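Local atomic coordinates of biofilm-associated surface protein (Staphylococcus aureus, PDB entry 7C7U), a protein that is a cell wall-anchored surface protein that takes part in biofilm formation, probably through functional amyloid formation whose modulation involves a switch in the protein. Residues G25-Y30 with V169-E174; F32-F37 with D232-K237; I53-H58 with I87-S92; S184-T189 with T363-L368. All blocks are in the same frame, centred on the assembly; numbering follows the deposited sequence.

In the fold
All four contacts touch the large curled mixed sheet. Interactions 1 and 3 both lie within it: in the buried interaction 3 a phenylalanine of one strand packs on another, while interaction 1 is partly exposed and joined by a hydroxyl-carboxylate hydrogen bond. Interactions 2 and 4 connect this sheet to others: 232-237 belongs to an antiparallel five-stranded sheet, 363-368 to an antiparallel four-stranded one. Interaction 2 is partly buried and is carbon and sulfur packing, tight at L36-M236 and looser at S34-Q234, whereas interaction 4 is buried and rests on one tyrosine ring. Strands 36-39 and 52-61 are neighbours, so interactions 2 and 3 touch directly; the centres of interactions 2 and 4 lie about 13 Å apart.

Interaction 1 of 4, residues G25-Y30 with V169-E174; sequences GYTDNY and VRDSRE
T27, in the short strand 26-27, meets both D171 and E174. Its side chain forks towards them: OG1 lies anti to the backbone N (chi1 -175°) and turns to the glutamate, while CG2 rests on the aspartate. OG1 donates a hydrogen bond to E174 OE1 at 3.0 Å, meeting the carboxylate on its syn side and 30° out of its plane. The extended E174 chain crosses T27 at about a right angle, and OE1 also comes within 3.2 Å of T27 CB. The methyl CG2 of T27 lies 4.1 Å from D171 CB, an apolar touch beside the polar one. Further along, D28 forms a salt bridge with R179 and N29 hydrogen-bonds to Y70.

D171 is itself firmly placed. Its OD2 forms a salt bridge with R69, and its OD1 takes the backbone N of E174 at 3.2 Å, from above the carboxylate plane, with a weak second bond from the N of R173. One aspartate oxygen thus grips the turn that carries E174 and sets the position from which the glutamate reaches T27. Acceptance by OD1 from the N three residues on is an Asx motif, here starting the loop of the beta hairpin between strands 163-171 and 176-178, the latter paired in parallel with strand 26-27.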
loop_
_atom_site.group_PDB
_atom_site.type_symbol
_atom_site.label_atom_id
_atom_site.label_comp_id
_atom_site.label_asym_id
_atom_site.label_seq_id
_atom_site.Cartn_x
_atom_site.Cartn_y
_atom_site.Cartn_z
ATOM N N GLY A 25 2.436 -3.538 -4.267
ATOM C CA GLY A 25 1.025 -3.619 -4.577
ATOM C C GLY A 25 0.610 -5.038 -4.925
ATOM O O GLY A 25 1.419 -5.966 -5.008
ATOM N N TYR A 26 -0.691 -5.204 -5.148
ATOM C CA TYR A 26 -1.281 -6.500 -5.454
ATOM C C TYR A 26 -1.772 -6.559 -6.899
ATOM O O TYR A 26 -2.217 -5.556 -7.468
ATOM C CB TYR A 26 -2.459 -6.815 -4.521
ATOM C CG TYR A 26 -2.082 -7.224 -3.109
ATOM C CD1 TYR A 26 -1.364 -8.389 -2.865
ATOM C CD2 TYR A 26 -2.474 -6.454 -2.018
ATOM C CE1 TYR A 26 -1.030 -8.768 -1.563
ATOM C CE2 TYR A 26 -2.142 -6.817 -0.722
ATOM C CZ TYR A 26 -1.424 -7.975 -0.497
ATOM O OH TYR A 26 -1.105 -8.336 0.795
ATOM N N THR A 27 -1.688 -7.756 -7.481
ATOM C CA THR A 27 -2.322 -8.089 -8.749
ATOM C C THR A 27 -3.078 -9.398 -8.573
ATOM O O THR A 27 -2.797 -10.172 -7.658
ATOM C CB THR A 27 -1.315 -8.246 -9.894
ATOM O OG1 THR A 27 -2.025 -8.448 -11.124
ATOM C CG2 THR A 27 -0.424 -9.461 -9.647
ATOM N N ASP A 28 -4.061 -9.631 -9.437
ATOM C CA ASP A 28 -4.856 -10.851 -9.375
ATOM C C ASP A 28 -4.415 -11.840 -10.444
ATOM O O ASP A 28 -4.165 -11.468 -11.595
ATOM C CB ASP A 28 -6.350 -10.555 -9.521
ATOM C CG ASP A 28 -6.865 -9.627 -8.441
ATOM O OD1 ASP A 28 -6.803 -8.393 -8.637
ATOM O OD2 ASP A 28 -7.322 -10.128 -7.390
ATOM N N ASN A 29 -4.283 -13.100 -10.034
ATOM C CA ASN A 29 -4.079 -14.214 -10.952
ATOM C C ASN A 29 -4.562 -15.449 -10.192
ATOM O O ASN A 29 -3.839 -15.978 -9.340
ATOM C CB ASN A 29 -2.626 -14.340 -11.386
ATOM C CG ASN A 29 -2.409 -15.450 -12.416
ATOM O OD1 ASN A 29 -3.166 -16.418 -12.472
ATOM N ND2 ASN A 29 -1.357 -15.315 -13.221
ATOM N N TYR A 30 -5.782 -15.889 -10.511
ATOM C CA TYR A 30 -6.459 -16.936 -9.755
ATOM C C TYR A 30 -5.883 -18.321 -9.996
ATOM O O TYR A 30 -6.357 -19.280 -9.377
ATOM C CB TYR A 30 -7.954 -16.913 -10.073
ATOM C CG TYR A 30 -8.560 -15.534 -9.905
ATOM C CD1 TYR A 30 -8.941 -14.783 -11.011
ATOM C CD2 TYR A 30 -8.727 -14.969 -8.638
ATOM C CE1 TYR A 30 -9.488 -13.512 -10.868
ATOM C CE2 TYR A 30 -9.273 -13.695 -8.485
ATOM C CZ TYR A 30 -9.651 -12.975 -9.610
ATOM O OH TYR A 30 -10.195 -11.716 -9.492
ATOM N N VAL A 169 4.039 -15.386 -4.436
ATOM C CA VAL A 169 4.444 -15.348 -5.831
ATOM C C VAL A 169 4.438 -13.889 -6.281
ATOM O O VAL A 169 3.464 -13.164 -6.048
ATOM C CB VAL A 169 3.506 -16.204 -6.701
ATOM C CG1 VAL A 169 3.830 -16.044 -8.182
ATOM C CG2 VAL A 169 3.602 -17.671 -6.292
ATOM N N ARG A 170 5.537 -13.449 -6.888
ATOM C CA ARG A 170 5.638 -12.104 -7.436
ATOM C C ARG A 170 5.512 -12.160 -8.951
ATOM O O ARG A 170 6.195 -12.953 -9.606
ATOM C CB ARG A 170 6.961 -11.440 -7.058
ATOM C CG ARG A 170 7.007 -9.912 -7.373
ATOM C CD ARG A 170 8.317 -9.277 -6.909
ATOM N NE ARG A 170 9.488 -9.854 -7.577
ATOM C CZ ARG A 170 10.041 -9.381 -8.692
ATOM N NH1 ARG A 170 11.104 -9.984 -9.206
ATOM N NH2 ARG A 170 9.560 -8.284 -9.279
ATOM N N ASP A 171 4.634 -11.322 -9.494
ATOM C CA ASP A 171 4.558 -11.051 -10.931
ATOM C C ASP A 171 5.727 -10.141 -11.267
ATOM O O ASP A 171 5.711 -8.950 -10.948
ATOM C CB ASP A 171 3.213 -10.413 -11.272
ATOM C CG ASP A 171 3.031 -10.115 -12.775
ATOM O OD1 ASP A 171 4.025 -10.047 -13.535
ATOM O OD2 ASP A 171 1.862 -9.936 -13.183
ATOM N N SER A 172 6.765 -10.696 -11.896
ATOM C CA SER A 172 7.957 -9.896 -12.157
ATOM C C SER A 172 7.737 -8.880 -13.270
ATOM O O SER A 172 8.515 -7.927 -13.380
ATOM C CB SER A 172 9.149 -10.783 -12.499
ATOM O OG SER A 172 8.966 -11.383 -13.761
ATOM N N ARG A 173 6.707 -9.065 -14.100
ATOM C CA ARG A 173 6.394 -8.047 -15.097
ATOM C C ARG A 173 5.787 -6.813 -14.439
ATOM O O ARG A 173 6.105 -5.681 -14.821
ATOM C CB ARG A 173 5.456 -8.615 -16.163
ATOM C CG ARG A 173 5.105 -7.614 -17.271
ATOM C CD ARG A 173 4.143 -8.204 -18.290
ATOM N NE ARG A 173 4.627 -9.462 -18.853
ATOM C CZ ARG A 173 3.942 -10.199 -19.725
ATOM N NH1 ARG A 173 2.747 -9.796 -20.133
ATOM N NH2 ARG A 173 4.450 -11.339 -20.184
ATOM N N GLU A 174 4.943 -7.005 -13.423
ATOM C CA GLU A 174 4.259 -5.893 -12.776
ATOM C C GLU A 174 4.871 -5.492 -11.437
ATOM O O GLU A 174 4.496 -4.442 -10.898
ATOM C CB GLU A 174 2.777 -6.230 -12.564
ATOM C CG GLU A 174 2.062 -6.787 -13.780
ATOM C CD GLU A 174 0.576 -6.998 -13.524
ATOM O OE1 GLU A 174 0.140 -6.786 -12.372
ATOM O OE2 GLU A 174 -0.159 -7.369 -14.467
#

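Interaction 2 of 4, residues F32-F37 with D232-K237; sequences FASMLF and DQQIMK
L36 lays its CD2 methyl against the side chain of M236, with CD2 only 3.5 Å from M236 CG, closer than carbon atoms usually sit. The sulfur follows: L36 CD2 is 3.8 Å from M236 SD. The two side chains run past one another in opposite directions, so the leucine branch lies alongside the methionine chain. L36 has chi1 at -96°, away from a staggered position, and M236 bends at chi3 to an almost eclipsed 6°; both are consistent with tight packing.

The same leucine also borders Q234, two residues before M236 and likewise directed at 32-37: L36 CD1 lies 4.4 Å from Q234 CB, and L36 CD2 is equally far from Q234 O. That carbonyl accepts a hydrogen bond from S213 OG, so its approach to the leucine is mere proximity. At the partly exposed side, S34 CB meets Q234 CG at 4.3 Å, a looser touch through the aliphatic part of the glutamine.

The contact sets the chain at and just before L36, which leads into the large mixed sheet, against strand 228-237 of the five-stranded antiparallel sheet. M236 also packs on H58 of the neighbouring strand 52-61, and L36 on S214 of strand 210-220, so side chains of both sheets surround the pair. Although S34 and Q234 have polar ends, it is carbon and sulfur that meet here: the two sheets are joined at this point by van der Waals packing, tightest at the buried leucine-methionine pair and slackening towards the serine.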
loop_
_atom_site.group_PDB
_atom_site.type_symbol
_atom_site.label_atom_id
_atom_site.label_comp_id
_atom_site.label_asym_id
_atom_site.label_seq_id
_atom_site.Cartn_x
_atom_site.Cartn_y
_atom_site.Cartn_z
ATOM N N PHE A 32 -2.852 -19.223 -9.169
ATOM C CA PHE A 32 -1.907 -19.507 -8.091
ATOM C C PHE A 32 -2.651 -19.698 -6.776
ATOM O O PHE A 32 -3.330 -18.782 -6.301
ATOM C CB PHE A 32 -0.878 -18.390 -7.945
ATOM C CG PHE A 32 0.190 -18.412 -8.987
ATOM C CD1 PHE A 32 1.236 -19.312 -8.896
ATOM C CD2 PHE A 32 0.159 -17.523 -10.054
ATOM C CE1 PHE A 32 2.230 -19.336 -9.842
ATOM C CE2 PHE A 32 1.154 -17.543 -11.012
ATOM C CZ PHE A 32 2.188 -18.448 -10.905
ATOM N N ALA A 33 -2.512 -20.879 -6.186
ATOM C CA ALA A 33 -3.019 -21.096 -4.843
ATOM C C ALA A 33 -2.057 -20.485 -3.817
ATOM O O ALA A 33 -0.970 -19.991 -4.144
ATOM C CB ALA A 33 -3.233 -22.587 -4.596
ATOM N N SER A 34 -2.446 -20.538 -2.548
ATOM C CA SER A 34 -1.585 -20.007 -1.501
ATOM C C SER A 34 -0.368 -20.904 -1.320
ATOM O O SER A 34 -0.468 -22.132 -1.325
ATOM C CB SER A 34 -2.351 -19.882 -0.183
ATOM O OG SER A 34 -1.792 -18.876 0.649
ATOM N N MET A 35 0.789 -20.279 -1.184
ATOM C CA MET A 35 2.008 -20.994 -0.867
ATOM C C MET A 35 2.129 -21.106 0.643
ATOM O O MET A 35 1.598 -20.274 1.376
ATOM C CB MET A 35 3.196 -20.256 -1.461
ATOM C CG MET A 35 3.122 -20.214 -2.964
ATOM S SD MET A 35 4.789 -20.224 -3.558
ATOM C CE MET A 35 5.424 -21.496 -2.508
ATOM N N LEU A 36 2.775 -22.175 1.111
ATOM C CA LEU A 36 2.886 -22.450 2.543
ATOM C C LEU A 36 4.349 -22.671 2.902
ATOM O O LEU A 36 4.930 -23.694 2.537
ATOM C CB LEU A 36 2.064 -23.674 2.941
ATOM C CG LEU A 36 0.653 -23.485 3.498
ATOM C CD1 LEU A 36 -0.268 -22.790 2.503
ATOM C CD2 LEU A 36 0.053 -24.833 3.975
ATOM N N PHE A 37 4.924 -21.734 3.642
ATOM C CA PHE A 37 6.277 -21.832 4.162
ATOM C C PHE A 37 6.224 -22.548 5.506
ATOM O O PHE A 37 5.510 -22.119 6.415
ATOM C CB PHE A 37 6.868 -20.422 4.278
ATOM C CG PHE A 37 8.264 -20.375 4.805
ATOM C CD1 PHE A 37 9.329 -20.846 4.054
ATOM C CD2 PHE A 37 8.513 -19.820 6.052
ATOM C CE1 PHE A 37 10.631 -20.786 4.550
ATOM C CE2 PHE A 37 9.793 -19.736 6.554
ATOM C CZ PHE A 37 10.862 -20.228 5.804
ATOM N N ASP A 232 -7.027 -15.536 7.231
ATOM C CA ASP A 232 -7.410 -16.761 6.529
ATOM C C ASP A 232 -6.375 -17.847 6.776
ATOM O O ASP A 232 -5.221 -17.706 6.362
ATOM C CB ASP A 232 -7.535 -16.548 5.022
ATOM C CG ASP A 232 -8.635 -15.565 4.643
ATOM O OD1 ASP A 232 -9.630 -15.444 5.377
ATOM O OD2 ASP A 232 -8.498 -14.925 3.584
ATOM N N GLN A 233 -6.801 -18.958 7.367
ATOM C CA GLN A 233 -5.910 -20.087 7.581
ATOM C C GLN A 233 -6.169 -21.159 6.525
ATOM O O GLN A 233 -7.320 -21.456 6.203
ATOM C CB GLN A 233 -6.103 -20.666 8.982
ATOM C CG GLN A 233 -5.191 -21.869 9.292
ATOM C CD GLN A 233 -5.293 -22.324 10.734
ATOM O OE1 GLN A 233 -6.045 -21.744 11.521
ATOM N NE2 GLN A 233 -4.564 -23.389 11.083
ATOM N N GLN A 234 -5.098 -21.711 5.963
ATOM C CA GLN A 234 -5.184 -22.871 5.084
ATOM C C GLN A 234 -4.530 -24.056 5.785
ATOM O O GLN A 234 -3.468 -23.907 6.395
ATOM C CB GLN A 234 -4.467 -22.624 3.750
ATOM C CG GLN A 234 -4.700 -21.242 3.125
ATOM C CD GLN A 234 -5.988 -21.129 2.313
ATOM O OE1 GLN A 234 -6.611 -22.127 1.972
ATOM N NE2 GLN A 234 -6.384 -19.897 2.001
ATOM N N ILE A 235 -5.160 -25.224 5.697
ATOM C CA ILE A 235 -4.598 -26.485 6.177
ATOM C C ILE A 235 -4.591 -27.442 4.989
ATOM O O ILE A 235 -5.648 -27.914 4.549
ATOM C CB ILE A 235 -5.398 -27.070 7.341
ATOM C CG1 ILE A 235 -5.551 -26.043 8.455
ATOM C CG2 ILE A 235 -4.687 -28.342 7.913
ATOM C CD1 ILE A 235 -6.675 -26.370 9.432
ATOM N N MET A 236 -3.409 -27.704 4.450
ATOM C CA MET A 236 -3.277 -28.618 3.338
ATOM C C MET A 236 -3.396 -30.055 3.840
ATOM O O MET A 236 -2.902 -30.399 4.923
ATOM C CB MET A 236 -1.932 -28.428 2.648
ATOM C CG MET A 236 -1.746 -27.064 1.989
ATOM S SD MET A 236 -0.301 -27.023 0.902
ATOM C CE MET A 236 0.174 -28.760 0.980
ATOM N N LYS A 237 -4.054 -30.888 3.048
ATOM C CA LYS A 237 -4.278 -32.291 3.394
ATOM C C LYS A 237 -3.184 -33.183 2.832
ATOM O O LYS A 237 -2.590 -32.889 1.795
ATOM C CB LYS A 237 -5.615 -32.775 2.839
ATOM C CG LYS A 237 -6.852 -32.168 3.483
ATOM C CD LYS A 237 -8.106 -32.844 2.888
ATOM C CE LYS A 237 -9.374 -32.193 3.405
ATOM N NZ LYS A 237 -10.581 -32.909 2.892
#

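Interaction 3 of 4, residues I53-H58 with I87-S92; sequences IPFDLH and ISANPS
The F55 ring meets I87, S88 and A89 in turn, and its apolar contacts come first. The outer end of the ring meets the branch methyl of I87, with F55 CZ 4.0 Å from I87 CG2 and CE1 equally near. The two side chains cross at about a right angle. On the CE2 side the ring reaches A89, whose CB lies 4.2 Å from F55 CE2. The phenylalanine gets there by placing CG between its backbone N and carbonyl carbon (chi1 66°), which swings the ring end towards strand 84-90 although the first bond of its side chain does not point there.

The second kind of contact is with backbone. Between the two apolar neighbours the carbonyl of S88 comes up to the ring, S88 O standing 3.9 Å from F55 CZ, while the serine side chain leaves in the other direction. The end of the ring thus touches three successive residues, each approached obliquely.

The strand segments 53-58 and 87-90 approach to 8.2 Å and cross at -54°. Both strands pair antiparallel with strand 133-144 of the curled mixed sheet, so F55 reaches across that intervening strand; it also packs on I142 there and meets the ring of F37. All touching residues are buried, and what joins the two strands here is dispersion and the hydrophobic effect: their association depends on how the ring fits the methyls of I87 and A89, without a directional bond between them.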
loop_
_atom_site.group_PDB
_atom_site.type_symbol
_atom_site.label_atom_id
_atom_site.label_comp_id
_atom_site.label_asym_id
_atom_site.label_seq_id
_atom_site.Cartn_x
_atom_site.Cartn_y
_atom_site.Cartn_z
ATOM N N ILE A 53 18.352 -22.705 9.531
ATOM C CA ILE A 53 16.918 -22.825 9.759
ATOM C C ILE A 53 16.350 -23.662 8.623
ATOM O O ILE A 53 16.369 -23.214 7.467
ATOM C CB ILE A 53 16.230 -21.454 9.835
ATOM C CG1 ILE A 53 16.779 -20.644 11.012
ATOM C CG2 ILE A 53 14.720 -21.615 9.983
ATOM C CD1 ILE A 53 16.298 -19.188 11.002
ATOM N N PRO A 54 15.865 -24.870 8.878
ATOM C CA PRO A 54 15.318 -25.695 7.804
ATOM C C PRO A 54 13.864 -25.346 7.516
ATOM O O PRO A 54 13.146 -24.795 8.355
ATOM C CB PRO A 54 15.439 -27.105 8.377
ATOM C CG PRO A 54 15.167 -26.894 9.821
ATOM C CD PRO A 54 15.800 -25.559 10.177
ATOM N N PHE A 55 13.430 -25.686 6.303
ATOM C CA PHE A 55 12.043 -25.467 5.928
ATOM C C PHE A 55 11.656 -26.391 4.783
ATOM O O PHE A 55 12.502 -26.878 4.027
ATOM C CB PHE A 55 11.779 -23.996 5.528
ATOM C CG PHE A 55 12.494 -23.546 4.273
ATOM C CD1 PHE A 55 13.776 -22.997 4.344
ATOM C CD2 PHE A 55 11.859 -23.588 3.040
ATOM C CE1 PHE A 55 14.420 -22.544 3.203
ATOM C CE2 PHE A 55 12.489 -23.150 1.896
ATOM C CZ PHE A 55 13.775 -22.617 1.970
ATOM N N ASP A 56 10.354 -26.603 4.662
ATOM C CA ASP A 56 9.742 -27.072 3.432
ATOM C C ASP A 56 8.885 -25.949 2.878
ATOM O O ASP A 56 8.471 -25.048 3.603
ATOM C CB ASP A 56 8.880 -28.324 3.658
ATOM C CG ASP A 56 9.690 -29.497 4.192
ATOM O OD1 ASP A 56 10.797 -29.752 3.678
ATOM O OD2 ASP A 56 9.232 -30.139 5.148
ATOM N N LEU A 57 8.627 -26.000 1.580
ATOM C CA LEU A 57 7.743 -25.039 0.940
ATOM C C LEU A 57 6.703 -25.830 0.159
ATOM O O LEU A 57 7.063 -26.625 -0.713
ATOM C CB LEU A 57 8.548 -24.104 0.042
ATOM C CG LEU A 57 7.882 -22.833 -0.483
ATOM C CD1 LEU A 57 7.267 -21.967 0.629
ATOM C CD2 LEU A 57 8.923 -22.053 -1.259
ATOM N N HIS A 58 5.426 -25.649 0.491
ATOM C CA HIS A 58 4.345 -26.388 -0.148
ATOM C C HIS A 58 3.524 -25.466 -1.036
ATOM O O HIS A 58 3.299 -24.295 -0.698
ATOM C CB HIS A 58 3.409 -27.036 0.878
ATOM C CG HIS A 58 4.101 -27.767 1.986
ATOM N ND1 HIS A 58 4.499 -29.085 1.884
ATOM C CD2 HIS A 58 4.421 -27.376 3.243
ATOM C CE1 HIS A 58 5.060 -29.465 3.018
ATOM N NE2 HIS A 58 5.022 -28.446 3.861
ATOM N N ILE A 87 20.199 -19.179 0.839
ATOM C CA ILE A 87 18.916 -19.861 0.951
ATOM C C ILE A 87 18.780 -20.776 -0.254
ATOM O O ILE A 87 19.056 -20.360 -1.386
ATOM C CB ILE A 87 17.722 -18.890 1.009
ATOM C CG1 ILE A 87 17.877 -17.867 2.146
ATOM C CG2 ILE A 87 16.411 -19.661 1.199
ATOM C CD1 ILE A 87 16.706 -16.919 2.241
ATOM N N SER A 88 18.371 -22.016 -0.013
ATOM C CA SER A 88 18.197 -22.978 -1.094
ATOM C C SER A 88 17.197 -24.041 -0.660
ATOM O O SER A 88 16.957 -24.246 0.533
ATOM C CB SER A 88 19.520 -23.639 -1.485
ATOM O OG SER A 88 19.981 -24.447 -0.413
ATOM N N ALA A 89 16.649 -24.737 -1.657
ATOM C CA ALA A 89 15.720 -25.833 -1.436
ATOM C C ALA A 89 15.746 -26.736 -2.660
ATOM O O ALA A 89 16.120 -26.312 -3.756
ATOM C CB ALA A 89 14.298 -25.318 -1.179
ATOM N N ASN A 90 15.315 -27.978 -2.462
ATOM C CA ASN A 90 15.170 -28.932 -3.558
ATOM C C ASN A 90 13.844 -28.710 -4.261
ATOM O O ASN A 90 12.808 -28.650 -3.598
ATOM C CB ASN A 90 15.206 -30.364 -3.037
ATOM C CG ASN A 90 16.548 -30.747 -2.485
ATOM O OD1 ASN A 90 17.527 -30.032 -2.665
ATOM N ND2 ASN A 90 16.609 -31.894 -1.824
ATOM N N PRO A 91 13.821 -28.626 -5.588
ATOM C CA PRO A 91 12.534 -28.588 -6.285
ATOM C C PRO A 91 11.761 -29.871 -6.013
ATOM O O PRO A 91 12.322 -30.890 -5.605
ATOM C CB PRO A 91 12.922 -28.459 -7.765
ATOM C CG PRO A 91 14.343 -27.972 -7.744
ATOM C CD PRO A 91 14.957 -28.589 -6.520
ATOM N N SER A 92 10.446 -29.785 -6.175
ATOM C CA SER A 92 9.590 -30.930 -5.903
ATOM C C SER A 92 9.984 -32.086 -6.804
ATOM O O SER A 92 10.124 -31.912 -8.013
ATOM C CB SER A 92 8.124 -30.569 -6.123
ATOM O OG SER A 92 7.920 -30.002 -7.409
#

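Interaction 4 of 4, residues S184-T189 with T363-L368; sequences SGYFLT and TFAGYL
Y186 brings the CD2-CE2 side of its ring, obliquely, against T363, the two side chains crossing at about a right angle. A chi1 of 54° carries the tyrosine ring out to the threonine. Its CE2 lies 3.6 Å from T363 CB, and its CD2 is 3.7 Å from the methyl CG2 of T363, so the threonine's branch point and methyl follow one ring bond. CG2 is anti to the carbonyl carbon of T363, which turns the methyl to the tyrosine.

A different approach serves the next residue. F364 sends its own side chain away, but its carbonyl meets the ring at the edge, near the ring plane, with F364 O 3.7 Å from Y186 CE2. Further out, Y186 OH passes 4.3 Å from A365 CB.

Strand segments 184-187 and 363-368 approach to 7.6 Å and cross at -92°, so at this point a strand of the large mixed sheet crosses one of the four-stranded antiparallel sheet nearly at a right angle. Strand 381-388 of the smaller sheet bonds to the same region, T382 OG1 with the N of Y186 and T384 OG1 with the O of G185.

L195 of helix 193-199 touches both Y186 and A365. T363 also packs on K162 and N164, two residues of a calcium site, and its side chain is about 7 Å from a bound calcium ion; Y186 likewise touches K162.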
loop_
_atom_site.group_PDB
_atom_site.type_symbol
_atom_site.label_atom_id
_atom_site.label_comp_id
_atom_site.label_asym_id
_atom_site.label_seq_id
_atom_site.Cartn_x
_atom_site.Cartn_y
_atom_site.Cartn_z
ATOM N N SER A 184 1.859 -15.812 5.324
ATOM C CA SER A 184 2.788 -15.191 6.267
ATOM C C SER A 184 2.803 -16.031 7.540
ATOM O O SER A 184 2.226 -17.121 7.584
ATOM C CB SER A 184 2.424 -13.725 6.540
ATOM O OG SER A 184 1.109 -13.574 7.085
ATOM N N GLY A 185 3.474 -15.519 8.569
ATOM C CA GLY A 185 3.593 -16.194 9.850
ATOM C C GLY A 185 4.788 -15.680 10.641
ATOM O O GLY A 185 5.328 -14.606 10.367
ATOM N N TYR A 186 5.190 -16.469 11.636
ATOM C CA TYR A 186 6.377 -16.127 12.388
ATOM C C TYR A 186 6.983 -17.408 12.926
ATOM O O TYR A 186 6.267 -18.385 13.158
ATOM C CB TYR A 186 6.090 -15.141 13.529
ATOM C CG TYR A 186 5.007 -15.564 14.505
ATOM C CD1 TYR A 186 5.328 -16.248 15.680
ATOM C CD2 TYR A 186 3.680 -15.245 14.283
ATOM C CE1 TYR A 186 4.342 -16.614 16.585
ATOM C CE2 TYR A 186 2.689 -15.598 15.188
ATOM C CZ TYR A 186 3.034 -16.295 16.334
ATOM O OH TYR A 186 2.062 -16.663 17.235
ATOM N N PHE A 187 8.307 -17.391 13.092
ATOM C CA PHE A 187 9.036 -18.525 13.650
ATOM C C PHE A 187 8.711 -18.682 15.121
ATOM O O PHE A 187 8.595 -17.696 15.855
ATOM C CB PHE A 187 10.536 -18.326 13.496
ATOM C CG PHE A 187 11.006 -18.312 12.080
ATOM C CD1 PHE A 187 11.259 -19.502 11.406
ATOM C CD2 PHE A 187 11.235 -17.102 11.426
ATOM C CE1 PHE A 187 11.716 -19.480 10.096
ATOM C CE2 PHE A 187 11.694 -17.076 10.126
ATOM C CZ PHE A 187 11.919 -18.267 9.448
ATOM N N LEU A 188 8.568 -19.924 15.562
ATOM C CA LEU A 188 8.270 -20.191 16.957
ATOM C C LEU A 188 9.574 -20.249 17.739
ATOM O O LEU A 188 10.538 -20.886 17.300
ATOM C CB LEU A 188 7.486 -21.493 17.117
ATOM C CG LEU A 188 6.135 -21.540 16.408
ATOM C CD1 LEU A 188 5.378 -22.824 16.678
ATOM C CD2 LEU A 188 5.290 -20.318 16.777
ATOM N N THR A 189 9.615 -19.545 18.861
ATOM C CA THR A 189 10.747 -19.572 19.779
ATOM C C THR A 189 10.260 -20.009 21.147
ATOM O O THR A 189 9.059 -20.214 21.367
ATOM C CB THR A 189 11.423 -18.198 19.900
ATOM O OG1 THR A 189 10.570 -17.313 20.642
ATOM C CG2 THR A 189 11.756 -17.612 18.538
ATOM N N THR A 363 0.399 -10.129 14.852
ATOM C CA THR A 363 0.523 -11.563 14.622
ATOM C C THR A 363 -0.712 -12.286 15.120
ATOM O O THR A 363 -1.418 -11.801 16.007
ATOM C CB THR A 363 1.791 -12.118 15.276
ATOM O OG1 THR A 363 1.843 -11.708 16.636
ATOM C CG2 THR A 363 3.029 -11.594 14.549
ATOM N N PHE A 364 -0.989 -13.440 14.491
ATOM C CA PHE A 364 -2.184 -14.234 14.735
ATOM C C PHE A 364 -1.810 -15.710 14.660
ATOM O O PHE A 364 -0.772 -16.069 14.091
ATOM C CB PHE A 364 -3.283 -13.950 13.713
ATOM C CG PHE A 364 -3.492 -12.491 13.468
ATOM C CD1 PHE A 364 -2.658 -11.798 12.605
ATOM C CD2 PHE A 364 -4.477 -11.809 14.151
ATOM C CE1 PHE A 364 -2.833 -10.424 12.402
ATOM C CE2 PHE A 364 -4.650 -10.442 13.953
ATOM C CZ PHE A 364 -3.826 -9.763 13.080
ATOM N N ALA A 365 -2.663 -16.545 15.251
ATOM C CA ALA A 365 -2.503 -18.006 15.185
ATOM C C ALA A 365 -3.870 -18.682 15.186
ATOM O O ALA A 365 -4.848 -18.153 15.731
ATOM C CB ALA A 365 -1.640 -18.553 16.341
ATOM N N GLY A 366 -3.916 -19.879 14.591
ATOM C CA GLY A 366 -5.118 -20.694 14.582
ATOM C C GLY A 366 -4.712 -22.158 14.564
ATOM O O GLY A 366 -3.646 -22.507 14.057
ATOM N N TYR A 367 -5.539 -23.003 15.160
ATOM C CA TYR A 367 -5.233 -24.436 15.245
ATOM C C TYR A 367 -6.481 -25.182 15.689
ATOM O O TYR A 367 -7.389 -24.609 16.297
ATOM C CB TYR A 367 -4.052 -24.730 16.203
ATOM C CG TYR A 367 -4.231 -24.209 17.618
ATOM C CD1 TYR A 367 -3.943 -22.866 17.938
ATOM C CD2 TYR A 367 -4.672 -25.040 18.635
ATOM C CE1 TYR A 367 -4.104 -22.399 19.231
ATOM C CE2 TYR A 367 -4.842 -24.576 19.928
ATOM C CZ TYR A 367 -4.545 -23.254 20.218
ATOM O OH TYR A 367 -4.726 -22.794 21.500
ATOM N N LEU A 368 -6.517 -26.477 15.360
ATOM C CA LEU A 368 -7.566 -27.386 15.785
ATOM C C LEU A 368 -7.056 -28.231 16.948
ATOM O O LEU A 368 -5.886 -28.619 16.990
ATOM C CB LEU A 368 -8.004 -28.313 14.629
ATOM C CG LEU A 368 -8.761 -27.599 13.497
ATOM C CD1 LEU A 368 -8.720 -28.382 12.185
ATOM C CD2 LEU A 368 -10.195 -27.388 13.966
#